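PDB 2EEN: CYTH domain-containing protein from Pyrococcus horikoshii, which is of unknown function but, as a CYTH-domain protein related to class IV adenylate cyclases, probably binds a triphosphate-bearing ligand in its strand-lined tunnel. Local coordinates for residues F24-H30 / V108-Y114; T45-I51 / L64-K70; K70-K76 / E166-Y170; G119-T123 / I134-L139. One frame throughout, in Å; residues are numbered along the deposited sequence.

Interactions 1, 2 and 4 join neighbouring antiparallel strands of one eight-stranded sheet, whereas interaction 3 joins two loops. Interaction 4 is the most buried: isoleucine side chains pack under helices on one face. Interaction 1, whose centre lies about 12 Å from that of interaction 4, combines a charged face bearing Glu28, His30 and Arg111 with an opposite face that is exposed at Phe24, Lys27 and Ile29 but buried at Tyr114. Interaction 2 lies across the chain's centre from both and carries Arg50 and Lys67 on one face, leucines and Tyr66 on the other. It shares Lys70 with interaction 3, a partly buried contact dominated by one arginine among backbone carbonyls. Arg111 and Lys76 both lie near Glu135.

Interaction 1: F24-H30 / V108-Y114; sequences FMRKEIH and VKTREKY
Glu28 OE2 accepts three bonds: Lys113 NZ reaches it across the strands at 2.9 Å, on the syn side and 33° out of the carboxylate plane, while Arg26 NE and NH2 grip it side-on from within their guanidinium plane. The other oxygen, OE1, takes His30 NE2 at 2.8 Å. Beyond the ring, Lys109 NZ lies 3.0 Å from His30 ND1 near the ring plane and donates to it, and both imidazole nitrogens are therefore engaged. A fold of the Lys109 chain at its last torsion (chi4 -68°) brings the ammonium to that ring edge. With an alanine in place of Glu28, Arg26 and Lys113, whose NH2 and NZ are only 4.1 Å apart, would probably lose their shared countercharge, and the imidazole would be freer to turn. The strands run antiparallel, and Met25 and Arg26 both face Lys113 in a classic beta bulge. His30 CE1 meets Arg111 NH1 at 3.6 Å, with ring and guanidinium planes 73° apart; Arg111 NH2 is salt-bridged to Asp125. On the opposite sheet face, Phe24 CD1 rests over one face of the Tyr114 ring, 3.6 Å from CZ. Tyr114 OH donates to Glu112 OE1, which also pairs with Arg19.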
# COMPACT_ATOMS: atom_id res chain seq x y z
N PHE A 24 -8.13 -12.33 29.31
CA PHE A 24 -8.75 -11.49 28.29
C PHE A 24 -7.75 -10.38 27.98
O PHE A 24 -7.18 -9.78 28.89
CB PHE A 24 -10.06 -10.89 28.81
CG PHE A 24 -10.66 -9.85 27.90
CD1 PHE A 24 -11.08 -10.18 26.62
CD2 PHE A 24 -10.81 -8.53 28.34
CE1 PHE A 24 -11.64 -9.22 25.78
CE2 PHE A 24 -11.37 -7.57 27.51
CZ PHE A 24 -11.79 -7.91 26.22
N MET A 25 -7.54 -10.13 26.70
CA MET A 25 -6.63 -9.09 26.27
C MET A 25 -7.46 -7.86 25.92
O MET A 25 -7.41 -6.85 26.62
CB MET A 25 -5.81 -9.58 25.09
CG MET A 25 -4.99 -10.81 25.44
SD MET A 25 -4.08 -11.50 24.05
CE MET A 25 -2.81 -10.24 23.84
N ARG A 26 -8.23 -7.95 24.85
CA ARG A 26 -9.08 -6.83 24.46
C ARG A 26 -10.09 -7.24 23.40
O ARG A 26 -9.95 -8.29 22.77
CB ARG A 26 -8.23 -5.67 23.93
CG ARG A 26 -7.66 -5.90 22.54
CD ARG A 26 -6.75 -4.74 22.15
NE ARG A 26 -6.30 -4.84 20.77
CZ ARG A 26 -5.33 -4.10 20.24
NH1 ARG A 26 -4.70 -3.21 21.00
NH2 ARG A 26 -4.99 -4.26 18.97
N LYS A 27 -11.12 -6.42 23.23
CA LYS A 27 -12.15 -6.68 22.24
C LYS A 27 -11.98 -5.69 21.11
O LYS A 27 -11.70 -4.51 21.34
CB LYS A 27 -13.54 -6.52 22.85
CG LYS A 27 -14.67 -6.75 21.86
CD LYS A 27 -16.03 -6.74 22.55
CE LYS A 27 -17.15 -7.04 21.57
NZ LYS A 27 -18.47 -7.01 22.27
N GLU A 28 -12.14 -6.16 19.88
CA GLU A 28 -11.98 -5.30 18.73
C GLU A 28 -13.15 -5.45 17.78
O GLU A 28 -13.79 -6.50 17.72
CB GLU A 28 -10.69 -5.65 17.97
CG GLU A 28 -9.43 -5.75 18.82
CD GLU A 28 -8.21 -6.22 18.03
OE1 GLU A 28 -8.39 -6.84 16.96
OE2 GLU A 28 -7.07 -5.99 18.49
N ILE A 29 -13.46 -4.38 17.07
CA ILE A 29 -14.49 -4.43 16.05
C ILE A 29 -13.68 -4.38 14.76
O ILE A 29 -12.75 -3.57 14.65
CB ILE A 29 -15.44 -3.22 16.10
CG1 ILE A 29 -16.38 -3.36 17.29
CG2 ILE A 29 -16.24 -3.12 14.79
CD1 ILE A 29 -17.21 -2.12 17.58
N HIS A 30 -13.98 -5.26 13.82
CA HIS A 30 -13.28 -5.30 12.55
C HIS A 30 -14.25 -5.09 11.41
O HIS A 30 -15.32 -5.69 11.36
CB HIS A 30 -12.61 -6.65 12.30
CG HIS A 30 -11.39 -6.90 13.13
ND1 HIS A 30 -10.60 -8.02 12.98
CD2 HIS A 30 -10.81 -6.17 14.12
CE1 HIS A 30 -9.59 -7.97 13.83
NE2 HIS A 30 -9.70 -6.86 14.53
N VAL A 108 -17.76 -7.77 8.44
CA VAL A 108 -17.79 -7.08 9.73
C VAL A 108 -17.91 -8.07 10.86
O VAL A 108 -18.70 -9.01 10.80
CB VAL A 108 -19.00 -6.13 9.80
CG1 VAL A 108 -19.00 -5.40 11.14
CG2 VAL A 108 -18.94 -5.14 8.65
N LYS A 109 -17.13 -7.86 11.91
CA LYS A 109 -17.18 -8.76 13.05
C LYS A 109 -16.63 -8.12 14.31
O LYS A 109 -16.04 -7.04 14.26
CB LYS A 109 -16.35 -10.02 12.76
CG LYS A 109 -14.85 -9.73 12.67
CD LYS A 109 -14.02 -11.02 12.53
CE LYS A 109 -12.53 -10.72 12.51
NZ LYS A 109 -12.11 -9.99 11.27
N THR A 110 -16.86 -8.78 15.43
CA THR A 110 -16.30 -8.32 16.69
C THR A 110 -15.33 -9.45 17.02
O THR A 110 -15.56 -10.60 16.64
CB THR A 110 -17.35 -8.15 17.81
OG1 THR A 110 -18.02 -9.39 18.06
CG2 THR A 110 -18.36 -7.10 17.41
N ARG A 111 -14.24 -9.11 17.68
CA ARG A 111 -13.23 -10.10 18.01
C ARG A 111 -12.72 -9.86 19.42
O ARG A 111 -12.21 -8.79 19.72
CB ARG A 111 -12.11 -10.05 16.98
CG ARG A 111 -10.83 -10.79 17.37
CD ARG A 111 -9.87 -10.92 16.19
NE ARG A 111 -10.34 -11.92 15.22
CZ ARG A 111 -9.77 -12.16 14.05
NH1 ARG A 111 -8.70 -11.48 13.67
NH2 ARG A 111 -10.27 -13.10 13.25
N GLU A 112 -12.88 -10.87 20.27
CA GLU A 112 -12.39 -10.77 21.64
C GLU A 112 -11.11 -11.60 21.64
O GLU A 112 -11.15 -12.79 21.33
CB GLU A 112 -13.39 -11.35 22.64
CG GLU A 112 -14.58 -10.46 22.94
CD GLU A 112 -15.58 -11.12 23.87
OE1 GLU A 112 -15.15 -11.86 24.78
OE2 GLU A 112 -16.80 -10.90 23.70
N LYS A 113 -9.99 -10.97 21.98
CA LYS A 113 -8.70 -11.65 21.99
C LYS A 113 -8.33 -12.14 23.38
O LYS A 113 -8.50 -11.42 24.37
CB LYS A 113 -7.60 -10.71 21.50
CG LYS A 113 -7.70 -10.30 20.04
CD LYS A 113 -6.48 -9.47 19.66
CE LYS A 113 -6.50 -9.04 18.21
NZ LYS A 113 -5.31 -8.22 17.89
N TYR A 114 -7.80 -13.36 23.44
CA TYR A 114 -7.39 -13.99 24.68
C TYR A 114 -5.98 -14.53 24.60
O TYR A 114 -5.57 -15.08 23.59
CB TYR A 114 -8.34 -15.14 25.03
CG TYR A 114 -9.71 -14.65 25.40
CD1 TYR A 114 -10.63 -14.29 24.41
CD2 TYR A 114 -10.06 -14.44 26.73
CE1 TYR A 114 -11.86 -13.74 24.74
CE2 TYR A 114 -11.28 -13.87 27.07
CZ TYR A 114 -12.17 -13.52 26.07
OH TYR A 114 -13.37 -12.93 26.39

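Interaction 2: T45-I51 / L64-K70; sequences TDEALRI and LTYKGPK
Asp46 OD2 takes two bonds from Lys70, its backbone N at 2.8 Å and its NZ at 2.9 Å, arriving from opposite faces of the carboxylate plane. The lysine chain doubles back through chi3 -65° and chi4 -59°, which lets its ammonium end on the oxygen already held by its own N-H. The N-H bond is almost straight (178°). One residue on, Glu47 OE2 receives Tyr66 OH at 2.5 Å on its anti lone pair; it lies in the plane of the phenol ring, to which the carboxylate stands nearly perpendicular. On the same face as the ring, Leu64 CD1 fits between Leu49 CD1 and Ile51 CG1, 3.8 Å from each. The other face is polar: water 1 links Arg50 NE to Thr65 OG1, and water 2 accepts from both Arg50 NH1 and Lys67 NZ.

A second shell fixes these groups. Arg78 pairs with Asp46 OD1, while Thr45 OG1 and Arg40 hold Glu47 OE1; Tyr34 bonds Arg50 NH1, and Glu82 bonds Thr65 OG1. Leu96 packs on Leu49 and Ile51, and Leu95 of the second subunit covers Leu49, Leu64 and Tyr66. Paired backbone bonds of Ala48 with Lys67 and Arg50 with Thr65 set an antiparallel register, and the short connection makes it a beta hairpin. Its basic face is consistent with the charged tunnel of CYTH proteins, its apolar face with a dimer interface.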
# COMPACT_ATOMS: atom_id res chain seq x y z
N THR A 45 -6.58 -18.09 -7.62
CA THR A 45 -5.18 -18.14 -7.21
C THR A 45 -5.04 -18.22 -5.68
O THR A 45 -3.93 -18.33 -5.16
CB THR A 45 -4.43 -16.91 -7.72
OG1 THR A 45 -5.05 -15.73 -7.20
CG2 THR A 45 -4.45 -16.87 -9.24
N ASP A 46 -6.17 -18.16 -5.00
CA ASP A 46 -6.24 -18.24 -3.54
C ASP A 46 -5.48 -17.11 -2.86
O ASP A 46 -4.79 -17.31 -1.86
CB ASP A 46 -5.73 -19.60 -3.06
CG ASP A 46 -6.07 -19.86 -1.60
OD1 ASP A 46 -7.09 -19.33 -1.12
OD2 ASP A 46 -5.32 -20.63 -0.95
N GLU A 47 -5.61 -15.92 -3.42
CA GLU A 47 -4.96 -14.74 -2.86
C GLU A 47 -6.04 -13.83 -2.30
O GLU A 47 -7.22 -14.02 -2.56
CB GLU A 47 -4.20 -14.00 -3.94
CG GLU A 47 -3.02 -14.74 -4.49
CD GLU A 47 -2.46 -14.03 -5.70
OE1 GLU A 47 -3.01 -14.21 -6.80
OE2 GLU A 47 -1.50 -13.26 -5.53
N ALA A 48 -5.63 -12.82 -1.53
CA ALA A 48 -6.57 -11.87 -0.98
C ALA A 48 -5.89 -10.54 -0.72
O ALA A 48 -4.68 -10.48 -0.46
CB ALA A 48 -7.18 -12.41 0.32
N LEU A 49 -6.66 -9.47 -0.83
CA LEU A 49 -6.14 -8.14 -0.55
C LEU A 49 -7.27 -7.49 0.23
O LEU A 49 -8.42 -7.47 -0.21
CB LEU A 49 -5.87 -7.36 -1.83
CG LEU A 49 -5.28 -5.97 -1.53
CD1 LEU A 49 -3.89 -6.11 -0.88
CD2 LEU A 49 -5.19 -5.18 -2.81
N ARG A 50 -6.94 -6.96 1.40
CA ARG A 50 -7.96 -6.39 2.25
C ARG A 50 -7.54 -5.15 3.00
O ARG A 50 -6.36 -4.95 3.29
CB ARG A 50 -8.38 -7.48 3.24
CG ARG A 50 -8.91 -7.02 4.60
CD ARG A 50 -8.87 -8.19 5.60
NE ARG A 50 -7.63 -8.22 6.38
CZ ARG A 50 -7.15 -9.30 6.99
NH1 ARG A 50 -7.80 -10.45 6.89
NH2 ARG A 50 -6.04 -9.24 7.71
N ILE A 51 -8.51 -4.28 3.26
CA ILE A 51 -8.24 -3.13 4.10
C ILE A 51 -9.09 -3.39 5.31
O ILE A 51 -10.31 -3.60 5.20
CB ILE A 51 -8.65 -1.80 3.46
CG1 ILE A 51 -7.60 -1.38 2.44
CG2 ILE A 51 -8.76 -0.73 4.55
CD1 ILE A 51 -7.94 -0.14 1.66
N LEU A 64 -3.60 -2.64 5.60
CA LEU A 64 -3.74 -3.11 4.23
C LEU A 64 -2.97 -4.43 4.27
O LEU A 64 -1.79 -4.46 4.60
CB LEU A 64 -3.08 -2.14 3.24
CG LEU A 64 -2.96 -2.65 1.80
CD1 LEU A 64 -4.33 -2.96 1.23
CD2 LEU A 64 -2.28 -1.59 0.96
N THR A 65 -3.65 -5.51 3.92
CA THR A 65 -3.02 -6.82 3.99
C THR A 65 -3.20 -7.65 2.74
O THR A 65 -4.30 -7.73 2.18
CB THR A 65 -3.60 -7.62 5.17
OG1 THR A 65 -3.46 -6.86 6.37
CG2 THR A 65 -2.89 -8.96 5.32
N TYR A 66 -2.10 -8.24 2.30
CA TYR A 66 -2.11 -9.15 1.16
C TYR A 66 -1.90 -10.52 1.76
O TYR A 66 -1.06 -10.69 2.65
CB TYR A 66 -0.94 -8.89 0.20
CG TYR A 66 -0.72 -10.03 -0.79
CD1 TYR A 66 -1.51 -10.15 -1.93
CD2 TYR A 66 0.26 -10.99 -0.55
CE1 TYR A 66 -1.33 -11.22 -2.81
CE2 TYR A 66 0.45 -12.06 -1.42
CZ TYR A 66 -0.35 -12.16 -2.55
OH TYR A 66 -0.16 -13.21 -3.42
N LYS A 67 -2.66 -11.49 1.28
CA LYS A 67 -2.49 -12.85 1.74
C LYS A 67 -2.21 -13.75 0.55
O LYS A 67 -2.90 -13.67 -0.47
CB LYS A 67 -3.72 -13.34 2.50
CG LYS A 67 -3.88 -12.66 3.84
CD LYS A 67 -4.58 -13.56 4.83
CE LYS A 67 -4.73 -12.87 6.18
NZ LYS A 67 -5.25 -13.80 7.21
N GLY A 68 -1.19 -14.58 0.69
CA GLY A 68 -0.82 -15.49 -0.38
C GLY A 68 -1.64 -16.76 -0.28
O GLY A 68 -2.49 -16.88 0.60
N PRO A 69 -1.41 -17.72 -1.18
CA PRO A 69 -2.14 -18.99 -1.20
C PRO A 69 -1.87 -19.79 0.07
O PRO A 69 -0.81 -19.67 0.69
CB PRO A 69 -1.57 -19.70 -2.42
CG PRO A 69 -1.06 -18.59 -3.29
CD PRO A 69 -0.44 -17.65 -2.28
N LYS A 70 -2.85 -20.61 0.47
CA LYS A 70 -2.67 -21.46 1.64
C LYS A 70 -1.56 -22.43 1.27
O LYS A 70 -1.52 -22.95 0.15
CB LYS A 70 -3.96 -22.22 1.97
CG LYS A 70 -5.08 -21.34 2.53
CD LYS A 70 -6.31 -22.16 2.90
CE LYS A 70 -6.95 -22.81 1.68
NZ LYS A 70 -7.36 -21.79 0.67
O HOH W 1 -5.82 -5.82 6.73
O HOH W 2 -6.46 -12.16 9.02

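Interaction 3: K70-K76 / E166-Y170; sequences KIDEKSK and ERRSY
Arg167 reaches across to the loop 70-76, which connects two neighbouring strands of the CYTH sheet, from the segment leading into helix 170-176. Its guanidinium lies against the loop backbone, with Glu73 CA and Asp72 O over one face. From the Lys70 side, CB lies in the guanidinium plane at the edge, while CE comes within 3.1 Å of Arg167 NH2. The two cationic chains cross at a slant, and Lys70 NZ is directed to its salt bridge with Asp46.

A bend in the arginine at chi3 (61°) turns the guanidinium toward the carbonyls: Glu73 O is 2.7 Å from Arg167 NH1 and Ser75 O is 2.9 Å from Arg167 NE. Such proximity would probably favour the positive charge electrostatically. The loop has its own brace, Ser75 OG donating to Asp72 OD2.

Lys76 runs the other way, its aliphatic portion passing alongside the backbone of Glu166 and Arg167, with CG 3.5 Å from Arg167 CA. Turned away from the loop, the Glu166 carboxylate is gripped side-on by Arg168 NE and NH2, one nitrogen to each oxygen; Arg168 also pairs with Glu176. Ser169 is the N-cap of the following helix. At the far end of Lys76, NZ donates to water 3 at 2.8 Å and stands 5.6 Å from the Tyr170 ring centroid, 11° off the ring normal, a long and at most weak cation-pi approach.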
# COMPACT_ATOMS: atom_id res chain seq x y z
N LYS A 70 -2.85 -20.61 0.47
CA LYS A 70 -2.67 -21.46 1.64
C LYS A 70 -1.56 -22.43 1.27
O LYS A 70 -1.52 -22.95 0.15
CB LYS A 70 -3.96 -22.22 1.97
CG LYS A 70 -5.08 -21.34 2.53
CD LYS A 70 -6.31 -22.16 2.90
CE LYS A 70 -6.95 -22.81 1.68
NZ LYS A 70 -7.36 -21.79 0.67
N ILE A 71 -0.64 -22.68 2.21
CA ILE A 71 0.45 -23.60 1.93
C ILE A 71 0.34 -24.88 2.75
O ILE A 71 1.16 -25.79 2.61
CB ILE A 71 1.81 -22.96 2.23
CG1 ILE A 71 1.87 -22.52 3.69
CG2 ILE A 71 2.03 -21.77 1.30
CD1 ILE A 71 3.23 -21.99 4.11
N ASP A 72 -0.69 -24.95 3.58
CA ASP A 72 -0.91 -26.11 4.45
C ASP A 72 -2.32 -26.67 4.27
O ASP A 72 -3.30 -25.93 4.26
CB ASP A 72 -0.68 -25.70 5.90
CG ASP A 72 -0.87 -26.85 6.87
OD1 ASP A 72 -0.19 -27.89 6.71
OD2 ASP A 72 -1.69 -26.70 7.80
N GLU A 73 -2.42 -27.99 4.15
CA GLU A 73 -3.71 -28.65 3.96
C GLU A 73 -4.52 -28.72 5.25
O GLU A 73 -5.75 -28.83 5.22
CB GLU A 73 -3.51 -30.07 3.43
CG GLU A 73 -2.21 -30.29 2.68
CD GLU A 73 -0.99 -30.22 3.58
OE1 GLU A 73 -0.88 -31.05 4.51
OE2 GLU A 73 -0.14 -29.32 3.37
N LYS A 74 -3.83 -28.65 6.38
CA LYS A 74 -4.47 -28.74 7.69
C LYS A 74 -4.77 -27.40 8.37
O LYS A 74 -5.28 -27.39 9.49
CB LYS A 74 -3.63 -29.59 8.64
CG LYS A 74 -3.76 -31.09 8.44
CD LYS A 74 -3.05 -31.58 7.19
CE LYS A 74 -2.95 -33.10 7.19
NZ LYS A 74 -4.28 -33.73 7.41
N SER A 75 -4.45 -26.29 7.71
CA SER A 75 -4.71 -25.00 8.32
C SER A 75 -4.92 -23.89 7.28
O SER A 75 -4.91 -24.11 6.08
CB SER A 75 -3.53 -24.65 9.24
OG SER A 75 -2.40 -24.31 8.43
N LYS A 76 -5.15 -22.67 7.79
CA LYS A 76 -5.33 -21.53 6.90
C LYS A 76 -4.04 -20.72 6.76
O LYS A 76 -4.02 -19.58 6.32
CB LYS A 76 -6.41 -20.63 7.52
CG LYS A 76 -7.75 -21.35 7.71
CD LYS A 76 -8.75 -20.51 8.52
CE LYS A 76 -8.90 -19.08 7.97
NZ LYS A 76 -9.82 -18.33 8.82
N GLU A 166 -12.57 -24.99 10.05
CA GLU A 166 -12.88 -24.37 8.76
C GLU A 166 -11.66 -23.64 8.17
O GLU A 166 -11.10 -22.72 8.75
CB GLU A 166 -14.02 -23.37 8.97
CG GLU A 166 -14.39 -22.63 7.68
CD GLU A 166 -15.01 -23.62 6.71
OE1 GLU A 166 -16.12 -24.05 6.94
OE2 GLU A 166 -14.39 -23.91 5.69
N ARG A 167 -11.21 -24.13 6.99
CA ARG A 167 -10.09 -23.48 6.32
C ARG A 167 -10.57 -22.34 5.41
O ARG A 167 -9.79 -21.54 4.90
CB ARG A 167 -9.38 -24.52 5.46
CG ARG A 167 -8.46 -25.46 6.24
CD ARG A 167 -7.66 -26.37 5.30
NE ARG A 167 -6.82 -25.56 4.43
CZ ARG A 167 -6.26 -26.13 3.34
NH1 ARG A 167 -6.47 -27.40 3.04
NH2 ARG A 167 -5.47 -25.39 2.55
N ARG A 168 -11.88 -22.33 5.14
CA ARG A 168 -12.42 -21.26 4.32
C ARG A 168 -12.50 -19.96 5.12
O ARG A 168 -12.88 -19.95 6.28
CB ARG A 168 -13.82 -21.64 3.85
CG ARG A 168 -13.84 -22.63 2.68
CD ARG A 168 -15.26 -23.08 2.34
NE ARG A 168 -15.91 -23.60 3.55
CZ ARG A 168 -17.20 -24.01 3.49
NH1 ARG A 168 -17.88 -23.95 2.36
NH2 ARG A 168 -17.77 -24.50 4.60
N SER A 169 -12.11 -18.89 4.46
CA SER A 169 -12.12 -17.57 5.07
C SER A 169 -13.56 -17.10 5.22
O SER A 169 -14.47 -17.62 4.57
CB SER A 169 -11.38 -16.59 4.17
OG SER A 169 -12.01 -16.51 2.90
N TYR A 170 -13.76 -16.11 6.08
CA TYR A 170 -15.10 -15.58 6.27
C TYR A 170 -15.58 -15.05 4.92
O TYR A 170 -16.75 -15.17 4.58
CB TYR A 170 -15.09 -14.45 7.29
CG TYR A 170 -14.74 -14.90 8.69
CD1 TYR A 170 -15.36 -16.02 9.25
CD2 TYR A 170 -13.80 -14.21 9.45
CE1 TYR A 170 -15.05 -16.44 10.54
CE2 TYR A 170 -13.49 -14.62 10.74
CZ TYR A 170 -14.11 -15.73 11.27
OH TYR A 170 -13.79 -16.13 12.54
O HOH W 3 -10.81 -15.89 7.89

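Interaction 4: G119-T123 / I134-L139; sequences GVTIT and IEIETL
Ile122 and Ile136 form the main apolar contact, CG1 of Ile122 lying 3.7 Å from CD1 of Ile136. The same Ile136 methyl reaches Val120 CG1, while Ile122 CG2 meets Ile134 CD1 at 3.8 Å. In both Ile134 and Ile136 the CG1 branch points opposite the backbone N, carrying their CD1 methyls to Ile122. Helix 146-160 covers this face through Leu153, Leu157 and Leu160. Shortening Ile122 to an alanine is likely to open a gap between the two isoleucine CD1 methyls and leave Leu160 with less to pack on.

Backbone bonds pair Thr121 with Glu137 and Thr123 with Glu135, the shortest being Thr123 N to Glu135 O at 2.8 Å; with the strands at 166°, they give an antiparallel register that the short connection makes a beta hairpin.

Side-chain and water bonds gather at Gly119 O. Thr138 OG1 donates to it at 2.9 Å from well above the carbonyl plane (56° out), and water 4 links it to Leu139 N. Across the other face, Thr123 OG1 touches Glu135 CB at 3.3 Å. Glu135 sits among the carboxylates of Glu5 and Asp125, with Arg111 and Lys76 as distant, weak ion partners. The hairpin is thus two-sided, apolar toward the helices and acidic on the reverse.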
# COMPACT_ATOMS: atom_id res chain seq x y z
N GLY A 119 3.09 -16.14 22.66
CA GLY A 119 2.98 -16.16 21.21
C GLY A 119 1.77 -16.88 20.66
O GLY A 119 1.67 -17.07 19.45
N VAL A 120 0.85 -17.28 21.53
CA VAL A 120 -0.37 -17.97 21.08
C VAL A 120 -1.59 -17.21 21.57
O VAL A 120 -1.75 -16.97 22.77
CB VAL A 120 -0.44 -19.40 21.59
CG1 VAL A 120 -1.68 -20.08 21.02
CG2 VAL A 120 0.82 -20.17 21.19
N THR A 121 -2.45 -16.83 20.62
CA THR A 121 -3.64 -16.07 20.94
C THR A 121 -4.90 -16.71 20.36
O THR A 121 -4.88 -17.28 19.28
CB THR A 121 -3.53 -14.63 20.38
OG1 THR A 121 -2.33 -14.03 20.88
CG2 THR A 121 -4.73 -13.79 20.81
N ILE A 122 -6.00 -16.59 21.10
CA ILE A 122 -7.28 -17.11 20.67
C ILE A 122 -8.23 -15.94 20.49
O ILE A 122 -8.21 -14.99 21.27
CB ILE A 122 -7.89 -18.07 21.71
CG1 ILE A 122 -7.40 -19.49 21.45
CG2 ILE A 122 -9.42 -18.00 21.69
CD1 ILE A 122 -7.78 -20.45 22.53
N THR A 123 -9.07 -15.99 19.46
CA THR A 123 -10.03 -14.92 19.28
C THR A 123 -11.43 -15.48 19.17
O THR A 123 -11.65 -16.52 18.55
CB THR A 123 -9.72 -14.08 18.02
OG1 THR A 123 -9.78 -14.90 16.85
CG2 THR A 123 -8.33 -13.47 18.14
N ILE A 134 -14.15 -19.32 16.34
CA ILE A 134 -13.03 -19.18 17.25
C ILE A 134 -11.78 -19.42 16.42
O ILE A 134 -11.70 -20.37 15.63
CB ILE A 134 -13.09 -20.19 18.42
CG1 ILE A 134 -11.87 -19.97 19.33
CG2 ILE A 134 -13.15 -21.62 17.90
CD1 ILE A 134 -11.95 -20.68 20.65
N GLU A 135 -10.82 -18.53 16.57
CA GLU A 135 -9.57 -18.66 15.84
C GLU A 135 -8.44 -18.74 16.83
O GLU A 135 -8.57 -18.28 17.97
CB GLU A 135 -9.36 -17.47 14.90
CG GLU A 135 -10.23 -17.52 13.64
CD GLU A 135 -9.88 -16.44 12.63
OE1 GLU A 135 -8.71 -16.01 12.59
OE2 GLU A 135 -10.77 -16.03 11.85
N ILE A 136 -7.35 -19.35 16.40
CA ILE A 136 -6.16 -19.45 17.22
C ILE A 136 -4.97 -19.28 16.29
O ILE A 136 -4.99 -19.74 15.14
CB ILE A 136 -6.08 -20.81 17.97
CG1 ILE A 136 -4.92 -20.76 18.98
CG2 ILE A 136 -5.92 -21.96 16.98
CD1 ILE A 136 -4.98 -21.88 20.02
N GLU A 137 -3.94 -18.59 16.76
CA GLU A 137 -2.77 -18.34 15.94
C GLU A 137 -1.49 -18.26 16.73
O GLU A 137 -1.48 -17.95 17.92
CB GLU A 137 -2.94 -17.02 15.18
CG GLU A 137 -3.25 -15.85 16.10
CD GLU A 137 -2.82 -14.52 15.52
OE1 GLU A 137 -1.61 -14.21 15.57
OE2 GLU A 137 -3.69 -13.78 15.01
N THR A 138 -0.39 -18.54 16.03
CA THR A 138 0.94 -18.47 16.61
C THR A 138 1.91 -18.35 15.45
O THR A 138 1.63 -18.81 14.34
CB THR A 138 1.28 -19.73 17.42
OG1 THR A 138 2.52 -19.51 18.11
CG2 THR A 138 1.42 -20.94 16.51
N LEU A 139 3.05 -17.71 15.69
CA LEU A 139 4.06 -17.53 14.66
C LEU A 139 5.12 -18.61 14.70
O LEU A 139 5.48 -19.11 15.76
CB LEU A 139 4.72 -16.15 14.80
CG LEU A 139 3.79 -14.94 14.67
CD1 LEU A 139 4.60 -13.66 14.84
CD2 LEU A 139 3.11 -14.96 13.31
O HOH W 4 3.27 -15.84 17.77
O HOH W 5 -0.60 -14.64 18.72